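PDB 1U53: secreted protein ASP-2, which is of unknown biochemical function but belongs to the pathogenesis-related-1 proteins of the CAP superfamily and is a vaccine antigen for human hookworm infection. Local coordinates for residues Leu27-Ser30 against Val31-Gln35; Ser93-Asp96 against Lys97-Ala101; Tyr135-Met138 against Val139-Glu142. All coordinates share one frame; numbering follows the deposited sequence.

Contact 1 of 3, residues Leu27-Ser30 against Val31-Gln35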
loop_
_atom_site.group_PDB
_atom_site.type_symbol
_atom_site.label_atom_id
_atom_site.label_comp_id
_atom_site.label_asym_id
_atom_site.label_seq_id
_atom_site.Cartn_x
_atom_site.Cartn_y
_atom_site.Cartn_z
ATOM N N LEU A 27 7.463 -4.588 3.014
ATOM C CA LEU A 27 8.044 -3.454 2.326
ATOM C C LEU A 27 8.036 -2.228 3.231
ATOM O O LEU A 27 9.024 -1.458 3.227
ATOM C CB LEU A 27 7.259 -3.217 1.024
ATOM C CG LEU A 27 7.452 -4.325 -0.015
ATOM C CD1 LEU A 27 6.448 -4.232 -1.163
ATOM C CD2 LEU A 27 8.858 -4.264 -0.587
ATOM N N ARG A 28 6.960 -2.039 4.012
ATOM C CA ARG A 28 7.031 -0.990 5.062
ATOM C C ARG A 28 8.240 -1.204 5.947
ATOM O O ARG A 28 8.918 -0.239 6.347
ATOM C CB ARG A 28 5.724 -0.987 5.878
ATOM C CG ARG A 28 4.625 -0.433 5.020
ATOM C CD ARG A 28 3.220 -0.681 5.615
ATOM N NE ARG A 28 2.935 0.137 6.817
ATOM C CZ ARG A 28 2.415 1.371 6.794
ATOM N NH1 ARG A 28 2.148 2.003 5.643
ATOM N NH2 ARG A 28 2.184 1.993 7.943
ATOM N N SER A 29 8.490 -2.474 6.296
ATOM C CA SER A 29 9.599 -2.763 7.205
ATOM C C SER A 29 10.928 -2.454 6.525
ATOM O O SER A 29 11.790 -1.798 7.107
ATOM C CB SER A 29 9.564 -4.240 7.697
ATOM O OG SER A 29 10.809 -4.631 8.311
ATOM N N SER A 30 11.088 -2.896 5.283
ATOM C CA SER A 30 12.322 -2.540 4.539
ATOM C C SER A 30 12.583 -1.040 4.510
ATOM O O SER A 30 13.698 -0.602 4.724
ATOM C CB SER A 30 12.302 -3.081 3.112
ATOM O OG SER A 30 11.500 -2.329 2.206
ATOM N N VAL A 31 11.558 -0.243 4.222
ATOM C CA VAL A 31 11.738 1.202 4.208
ATOM C C VAL A 31 12.133 1.675 5.615
ATOM O O VAL A 31 13.095 2.427 5.774
ATOM C CB VAL A 31 10.432 1.906 3.747
ATOM C CG1 VAL A 31 10.495 3.421 4.042
ATOM C CG2 VAL A 31 10.181 1.568 2.300
ATOM N N ALA A 32 11.388 1.263 6.631
ATOM C CA ALA A 32 11.615 1.733 8.001
ATOM C C ALA A 32 13.024 1.423 8.503
ATOM O O ALA A 32 13.638 2.234 9.226
ATOM C CB ALA A 32 10.531 1.169 8.942
ATOM N N LEU A 33 13.586 0.293 8.100
ATOM C CA LEU A 33 14.905 -0.111 8.570
ATOM C C LEU A 33 16.041 0.515 7.775
ATOM O O LEU A 33 17.246 0.254 8.044
ATOM C CB LEU A 33 14.991 -1.640 8.419
ATOM C CG LEU A 33 14.091 -2.469 9.333
ATOM C CD1 LEU A 33 14.153 -3.962 8.981
ATOM C CD2 LEU A 33 14.507 -2.283 10.784
ATOM N N GLY A 34 15.686 1.310 6.759
ATOM C CA GLY A 34 16.677 1.962 5.910
ATOM C C GLY A 34 17.246 1.127 4.791
ATOM O O GLY A 34 18.340 1.418 4.304
ATOM N N GLN A 35 16.505 0.086 4.397
ATOM C CA GLN A 35 17.036 -0.936 3.493
ATOM C C GLN A 35 16.501 -0.793 2.067
ATOM O O GLN A 35 16.858 -1.574 1.199
ATOM C CB GLN A 35 16.621 -2.318 3.989
ATOM C CG GLN A 35 17.175 -2.659 5.363
ATOM C CD GLN A 35 16.780 -4.053 5.768
ATOM O OE1 GLN A 35 15.939 -4.652 5.140
ATOM N NE2 GLN A 35 17.351 -4.554 6.833
#
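L27 O is gripped by two donors, V31 N at 3.0 Å from one turn on and S30 OG, whose hydroxyl reaches L27 O at 2.8 Å. The amide comes in closer to the line of the carbonyl bond, whereas the hydroxyl approaches from the flank, with a C=O...OG angle of 120°. S30 can do this because chi1 of 78° sets OG between its own N and carbonyl carbon, turned back over the preceding turn. V31 CG2 also rests 3.4 Å from L27 O.

Helix 14-32 ends here. Its regular pattern runs on through A32 N, 2.9 Å from R28 O, and L33 N, 2.9 Å from S29 O, and then closes in a Schellman motif. G34 has a phi of 83°, which swings the chain back so that Q35 N donates to S30 O at 2.9 Å, outside the inner bond from G34 N to V31 O at 3.0 Å. S30 O and V31 O are thus met by amides of the turn.

L33 and S29 pack beside this closure. L33 CG lies near S29 O, and L33 CD1 is 3.5 Å from S29 OG. That hydroxyl bonds K191 O, and the leucine methyl is an apolar contact of the same atom. Q35 lays its CB and CG near S30 O, close to the bond made by its amide. The buried R28 guanidinium bonds K51 O through NH2 and, through NH1, backbone carbonyls at and just beyond the end of helix 133-138. On another flank of the helix, L27, S30 and V31 meet F109 of helix 97-109.

Contact 2 of 3, residues Ser93-Asp96 against Lys97-Ala101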
loop_
_atom_site.group_PDB
_atom_site.type_symbol
_atom_site.label_atom_id
_atom_site.label_comp_id
_atom_site.label_asym_id
_atom_site.label_seq_id
_atom_site.Cartn_x
_atom_site.Cartn_y
_atom_site.Cartn_z
ATOM N N SER A 93 -5.868 -11.770 -17.865
ATOM C CA SER A 93 -7.193 -11.812 -17.178
ATOM C C SER A 93 -7.303 -12.881 -16.144
ATOM O O SER A 93 -7.851 -12.678 -15.023
ATOM C CB SER A 93 -8.305 -12.021 -18.235
ATOM O OG SER A 93 -8.546 -10.743 -18.745
ATOM N N GLY A 94 -6.812 -14.043 -16.507
ATOM C CA GLY A 94 -7.011 -15.200 -15.636
ATOM C C GLY A 94 -5.853 -15.459 -14.689
ATOM O O GLY A 94 -5.749 -16.548 -14.151
ATOM N N MET A 95 -4.972 -14.473 -14.506
ATOM C CA MET A 95 -3.853 -14.605 -13.595
ATOM C C MET A 95 -4.290 -15.071 -12.221
ATOM O O MET A 95 -5.351 -14.656 -11.727
ATOM C CB MET A 95 -3.159 -13.244 -13.442
ATOM C CG MET A 95 -1.936 -13.259 -12.506
ATOM S SD MET A 95 -0.940 -11.754 -12.581
ATOM C CE MET A 95 -0.390 -11.894 -14.235
ATOM N N ASP A 96 -3.458 -15.912 -11.594
ATOM C CA ASP A 96 -3.743 -16.395 -10.243
ATOM C C ASP A 96 -3.839 -15.184 -9.347
ATOM O O ASP A 96 -3.034 -14.267 -9.492
ATOM C CB ASP A 96 -2.579 -17.276 -9.804
ATOM C CG ASP A 96 -2.626 -17.596 -8.361
ATOM O OD1 ASP A 96 -3.251 -18.610 -7.949
ATOM O OD2 ASP A 96 -2.017 -16.833 -7.588
ATOM N N LYS A 97 -4.832 -15.107 -8.467
ATOM C CA LYS A 97 -5.010 -13.850 -7.702
ATOM C C LYS A 97 -3.895 -13.489 -6.758
ATOM O O LYS A 97 -3.653 -12.309 -6.535
ATOM C CB LYS A 97 -6.366 -13.839 -6.974
ATOM C CG LYS A 97 -7.528 -13.926 -7.958
ATOM C CD LYS A 97 -8.888 -13.579 -7.326
ATOM C CE LYS A 97 -10.025 -13.723 -8.365
ATOM N NZ LYS A 97 -10.639 -15.062 -8.230
ATOM N N ALA A 98 -3.203 -14.486 -6.186
ATOM C CA ALA A 98 -2.054 -14.165 -5.300
ATOM C C ALA A 98 -0.867 -13.710 -6.114
ATOM O O ALA A 98 -0.073 -12.868 -5.672
ATOM C CB ALA A 98 -1.645 -15.391 -4.442
ATOM N N LYS A 99 -0.734 -14.232 -7.336
ATOM C CA LYS A 99 0.299 -13.727 -8.250
ATOM C C LYS A 99 -0.012 -12.260 -8.639
ATOM O O LYS A 99 0.898 -11.412 -8.745
ATOM C CB LYS A 99 0.434 -14.599 -9.523
ATOM C CG LYS A 99 1.494 -14.039 -10.504
ATOM C CD LYS A 99 1.647 -14.940 -11.728
ATOM C CE LYS A 99 2.507 -14.227 -12.797
ATOM N NZ LYS A 99 2.437 -14.902 -14.128
ATOM N N ALA A 100 -1.299 -11.966 -8.877
ATOM C CA ALA A 100 -1.691 -10.569 -9.212
ATOM C C ALA A 100 -1.410 -9.647 -8.003
ATOM O O ALA A 100 -0.955 -8.532 -8.180
ATOM C CB ALA A 100 -3.157 -10.529 -9.567
ATOM N N ALA A 101 -1.633 -10.143 -6.797
ATOM C CA ALA A 101 -1.342 -9.348 -5.598
ATOM C C ALA A 101 0.152 -8.999 -5.547
ATOM O O ALA A 101 0.552 -7.887 -5.185
ATOM C CB ALA A 101 -1.744 -10.148 -4.352
#
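M95 and K99 cross their side chains at about a right angle, the thioether passing the aliphatic part of the lysine, with M95 SD 3.9 Å from K99 CG. The methionine is extended through chi1 and chi2 and bends at its last torsion, chi3 -65°, which brings CE to 4.0 Å from K99 CE. Past this crossing the sulfur reaches the helix itself: M95 SD lies 3.6 Å from A100 CA and also touches the CB of that alanine. M95 directly precedes the N-cap and A100 is the fourth residue after it, the positions of a hydrophobic staple, here at the start of helix 97-109. D96 is the N-cap. With CG anti to the backbone N (chi1 168°), its carboxylate folds over the first turn and OD2 takes K99 N at 2.9 Å through its anti lone pair. A98 N is also close to OD2. A negative charge here probably interacts favourably with the helix dipole and the first-turn N-H groups. The first regular helical bond follows, A100 N to D96 O at 2.9 Å. K97 NZ is bonded elsewhere, to G11 O; A100 also packs on V150, C157 and V159 of the central sheet.

Contact 3 of 3, residues Tyr135-Met138 against Val139-Glu142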
loop_
_atom_site.group_PDB
_atom_site.type_symbol
_atom_site.label_atom_id
_atom_site.label_comp_id
_atom_site.label_asym_id
_atom_site.label_seq_id
_atom_site.Cartn_x
_atom_site.Cartn_y
_atom_site.Cartn_z
ATOM N N TYR A 135 3.477 4.193 -4.280
ATOM C CA TYR A 135 4.438 3.931 -3.214
ATOM C C TYR A 135 4.146 4.673 -1.923
ATOM O O TYR A 135 4.145 4.051 -0.842
ATOM C CB TYR A 135 5.875 4.264 -3.710
ATOM C CG TYR A 135 6.872 4.394 -2.570
ATOM C CD1 TYR A 135 7.382 3.279 -1.945
ATOM C CD2 TYR A 135 7.246 5.651 -2.089
ATOM C CE1 TYR A 135 8.281 3.387 -0.900
ATOM C CE2 TYR A 135 8.143 5.769 -1.036
ATOM C CZ TYR A 135 8.630 4.638 -0.447
ATOM O OH TYR A 135 9.506 4.746 0.590
ATOM N N THR A 136 3.897 5.976 -2.013
ATOM C CA THR A 136 3.745 6.765 -0.777
ATOM C C THR A 136 2.512 6.291 0.003
ATOM O O THR A 136 2.480 6.363 1.224
ATOM C CB THR A 136 3.650 8.287 -1.062
ATOM O OG1 THR A 136 2.559 8.527 -1.966
ATOM C CG2 THR A 136 4.911 8.770 -1.685
ATOM N N GLN A 137 1.473 5.820 -0.702
ATOM C CA GLN A 137 0.353 5.250 0.032
ATOM C C GLN A 137 0.726 3.905 0.711
ATOM O O GLN A 137 0.324 3.637 1.831
ATOM C CB GLN A 137 -0.905 5.145 -0.859
ATOM C CG GLN A 137 -2.088 4.482 -0.172
ATOM C CD GLN A 137 -2.613 5.241 1.084
ATOM O OE1 GLN A 137 -2.175 4.987 2.244
ATOM N NE2 GLN A 137 -3.594 6.109 0.869
ATOM N N MET A 138 1.536 3.072 0.040
ATOM C CA MET A 138 1.865 1.797 0.649
ATOM C C MET A 138 2.621 2.022 1.960
ATOM O O MET A 138 2.472 1.232 2.882
ATOM C CB MET A 138 2.769 0.963 -0.268
ATOM C CG MET A 138 1.989 0.317 -1.388
ATOM S SD MET A 138 3.072 -0.755 -2.405
ATOM C CE MET A 138 3.183 -2.169 -1.278
ATOM N N VAL A 139 3.506 3.034 2.013
ATOM C CA VAL A 139 4.317 3.248 3.213
ATOM C C VAL A 139 3.895 4.453 4.064
ATOM O O VAL A 139 4.696 4.965 4.844
ATOM C CB VAL A 139 5.839 3.345 2.881
ATOM C CG1 VAL A 139 6.330 2.039 2.116
ATOM C CG2 VAL A 139 6.157 4.614 2.032
ATOM N N TRP A 140 2.639 4.896 3.906
ATOM C CA TRP A 140 2.126 6.006 4.704
ATOM C C TRP A 140 2.032 5.576 6.180
ATOM O O TRP A 140 1.374 4.596 6.511
ATOM C CB TRP A 140 0.747 6.397 4.171
ATOM C CG TRP A 140 0.315 7.765 4.641
ATOM C CD1 TRP A 140 -0.509 8.072 5.673
ATOM C CD2 TRP A 140 0.678 9.002 4.017
ATOM N NE1 TRP A 140 -0.697 9.459 5.730
ATOM C CE2 TRP A 140 0.053 10.043 4.749
ATOM C CE3 TRP A 140 1.497 9.330 2.931
ATOM C CZ2 TRP A 140 0.223 11.395 4.406
ATOM C CZ3 TRP A 140 1.672 10.656 2.590
ATOM C CH2 TRP A 140 1.035 11.683 3.331
ATOM N N GLN A 141 2.723 6.306 7.055
ATOM C CA GLN A 141 2.935 5.865 8.430
ATOM C C GLN A 141 1.622 5.564 9.100
ATOM O O GLN A 141 1.501 4.544 9.796
ATOM C CB GLN A 141 3.694 6.952 9.167
ATOM C CG GLN A 141 3.668 6.784 10.677
ATOM C CD GLN A 141 4.362 7.935 11.305
ATOM O OE1 GLN A 141 5.521 8.139 11.061
ATOM N NE2 GLN A 141 3.644 8.704 12.120
ATOM N N GLU A 142 0.665 6.482 8.943
ATOM C CA GLU A 142 -0.562 6.412 9.721
ATOM C C GLU A 142 -1.620 5.492 9.133
ATOM O O GLU A 142 -2.648 5.211 9.784
ATOM C CB GLU A 142 -1.090 7.819 9.983
ATOM C CG GLU A 142 -0.104 8.606 10.876
ATOM C CD GLU A 142 -0.031 8.047 12.257
ATOM O OE1 GLU A 142 -1.061 7.510 12.729
ATOM O OE2 GLU A 142 1.039 8.142 12.913
#
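Y135 receives V139 over one face of its ring: the methyl CG2 stands 3.9 Å from the ring centroid in a CH-pi contact, displaced toward the rim, so that Y135 CZ is its nearest ring atom at 3.5 Å. The two side chains lie obliquely to each other, and V139 CG1 also comes to 3.8 Å from Y135 CE1. With CG anti to the backbone N (chi1 164°), the tyrosine ring lies where the valine one turn later can cover it, while F109 meets the same tyrosine edge-to-face. The backbones join too, V139 N donating to Y135 O at 3.1 Å.

T136 contributes its carbonyl. T136 O sits at the edge of the W140 indole, in its plane and 3.6 Å from W140 CE3, with W140 CB 3.4 Å away. The threonine hydroxyl is engaged elsewhere, with N168. Next, the backbone O of Q137 accepts a weak bond from W140 N, 3.4 Å long though straight (170°). The M138 side chain leads away from the loop and touches W108, F109 and Y163.

The run from G133 to W140 matches a signature sequence of the CAP family, and here it covers helix 133-138 and the turn that ends it. V139 is where helical geometry is lost, with phi near -106°.

The apolar part of this buried helix end is the valine on the phenol face; the carbonyl of T136 in the indole plane is a polar neighbour of C-H groups. Where the helix runs out and few local amides are placed to donate, the R28 guanidinium of helix 14-32 supplies N-H groups instead: its NH1 bonds both M138 O and W140 O, which probably helps to offset the cost of burying these carbonyls.

Overall arrangement
Along the chain the order is contact 1, contact 2, contact 3, and all lie within the CAP domain, in which helices pack around a central sheet. Contact 1 ends helix 14-32, contact 2 starts helix 97-109 after strand 84-90, and contact 3 ends helix 133-138 before strand 145-152. Contacts 1 and 3 are neighbours, their centres 11 Å apart, and V31 CG2 packs on Y135 OH. Contact 2 lies apart, its centre 26 Å from contact 1 and 23 Å from contact 3. Helix 97-109 links them: F109, at its far end from contact 2, packs against the C-terminal ends of helices 14-32 and 133-138, while R28 ties those two ends together.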